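Local coordinates for protein NAD-dependent epimerase/dehydratase (Methylobacillus flagellatus KT, PDB 3GPI) that is of unconfirmed function but belongs to the NAD-dependent epimerase/dehydratase family and probably binds a dinucleotide cofactor in a Rossmann-type domain, at residues A[7-12]-A[65-70]. Sequence-based numbering, arbitrary orientation.
Sequences LIAGCG and EILVYC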
# COMPACT_ATOMS: atom_id res chain seq x y z
N LEU A 7 9.71 -11.18 -7.97
CA LEU A 7 8.34 -11.55 -8.38
C LEU A 7 7.37 -10.67 -7.62
O LEU A 7 7.45 -10.60 -6.40
CB LEU A 7 8.08 -13.01 -8.07
CG LEU A 7 6.64 -13.48 -8.28
CD1 LEU A 7 6.14 -13.27 -9.69
CD2 LEU A 7 6.58 -14.96 -7.88
N ILE A 8 6.52 -9.96 -8.36
CA ILE A 8 5.47 -9.13 -7.74
C ILE A 8 4.14 -9.85 -7.96
O ILE A 8 3.71 -9.97 -9.12
CB ILE A 8 5.43 -7.74 -8.37
CG1 ILE A 8 6.78 -7.01 -8.16
CG2 ILE A 8 4.25 -6.93 -7.78
CD1 ILE A 8 6.93 -5.71 -8.94
N ALA A 9 3.52 -10.34 -6.90
CA ALA A 9 2.22 -10.99 -7.02
C ALA A 9 1.17 -9.94 -6.78
O ALA A 9 1.05 -9.41 -5.68
CB ALA A 9 2.08 -12.09 -6.04
N GLY A 10 0.39 -9.66 -7.83
CA GLY A 10 -0.61 -8.62 -7.80
C GLY A 10 -0.13 -7.45 -8.61
O GLY A 10 0.81 -6.75 -8.22
N CYS A 11 -0.79 -7.20 -9.74
CA CYS A 11 -0.38 -6.16 -10.67
C CYS A 11 -1.41 -5.04 -10.79
O CYS A 11 -1.73 -4.57 -11.89
CB CYS A 11 -0.08 -6.73 -12.04
SG CYS A 11 1.35 -7.85 -12.05
N GLY A 12 -1.93 -4.62 -9.65
CA GLY A 12 -2.65 -3.36 -9.61
C GLY A 12 -1.70 -2.18 -9.70
O GLY A 12 -0.50 -2.30 -10.07
N GLU A 65 14.58 -14.00 -5.98
CA GLU A 65 15.16 -13.84 -4.66
C GLU A 65 14.22 -13.05 -3.76
O GLU A 65 14.32 -13.16 -2.54
CB GLU A 65 16.48 -13.09 -4.77
CG GLU A 65 17.64 -14.04 -5.12
CD GLU A 65 18.06 -14.05 -6.58
OE1 GLU A 65 17.87 -13.04 -7.32
OE2 GLU A 65 18.67 -15.07 -6.98
N ILE A 66 13.33 -12.25 -4.35
CA ILE A 66 12.43 -11.41 -3.57
C ILE A 66 11.00 -11.61 -4.06
O ILE A 66 10.74 -11.59 -5.28
CB ILE A 66 12.80 -9.91 -3.69
CG1 ILE A 66 14.24 -9.63 -3.28
CG2 ILE A 66 11.82 -9.01 -2.93
CD1 ILE A 66 14.53 -9.73 -1.81
N LEU A 67 10.07 -11.85 -3.12
CA LEU A 67 8.64 -11.80 -3.42
C LEU A 67 8.04 -10.54 -2.85
O LEU A 67 8.25 -10.27 -1.67
CB LEU A 67 7.95 -13.01 -2.81
CG LEU A 67 6.41 -13.00 -2.87
CD1 LEU A 67 5.88 -13.05 -4.30
CD2 LEU A 67 5.88 -14.20 -2.06
N VAL A 68 7.33 -9.76 -3.68
CA VAL A 68 6.50 -8.67 -3.15
C VAL A 68 5.06 -9.11 -3.36
O VAL A 68 4.65 -9.32 -4.50
CB VAL A 68 6.75 -7.33 -3.90
CG1 VAL A 68 5.90 -6.24 -3.27
CG2 VAL A 68 8.22 -6.96 -3.83
N TYR A 69 4.33 -9.28 -2.26
CA TYR A 69 2.98 -9.80 -2.36
C TYR A 69 2.00 -8.68 -2.08
O TYR A 69 1.95 -8.17 -0.97
CB TYR A 69 2.82 -10.95 -1.35
CG TYR A 69 1.57 -11.76 -1.56
CD1 TYR A 69 1.56 -12.84 -2.43
CD2 TYR A 69 0.39 -11.43 -0.90
CE1 TYR A 69 0.42 -13.58 -2.64
CE2 TYR A 69 -0.76 -12.18 -1.08
CZ TYR A 69 -0.73 -13.24 -1.96
OH TYR A 69 -1.88 -13.96 -2.16
N CYS A 70 1.26 -8.33 -3.12
CA CYS A 70 0.30 -7.22 -3.10
C CYS A 70 -1.16 -7.70 -3.13
O CYS A 70 -2.05 -6.87 -2.93
CB CYS A 70 0.51 -6.35 -4.32
SG CYS A 70 2.18 -5.78 -4.58
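Leu7 and Ala9 supply every hydrogen bond that their strand makes to 65-70, each through both its N-H and its carbonyl. Leu7 N donates to Ile66 O (2.9 Å) and Leu7 O accepts from Val68 N (2.8 Å); two residues on, Ala9 N reaches Val68 O and Ala9 O accepts from Cys70 N, both at 2.8 Å. The Leu7 bonds are close to straight, that from Ala9 N more bent. Strands 7-9 and 66-69 run parallel, their axes inclined by 18°. Ile8 turns its own backbone bonds to Thr30 and Leu32 of strand 29-33, which places 6-9 between two parallel neighbours.

On one face, Leu7 and Leu67 lie side by side and point the same way. With chi1 at 172° and chi2 at 64°, Leu67 brings CD1 to 3.6 Å from Leu7 O, off the plane of that peptide. Ala9 CB approaches the Tyr69 ring obliquely, 3.7 Å from CD1, and helix 86-95 packs on Leu67 and Tyr69. The other face carries Ile8 and Val68, both against Leu18 of helix 13-24, and Ile8 CG2 meets Cys70 SG at 4.0 Å. Past the strand, Gly10 has a positive phi, and its buried O, without a polar partner, lies 3.9 Å from Cys70 CB.

Parallel strands passing into a glycine-rich turn, with Gly12 at the N-cap of helix 13-24, are characteristic of the Rossmann fold; Gly10 and Gly12 fit its GxGxxG pattern, consistent with dinucleotide binding.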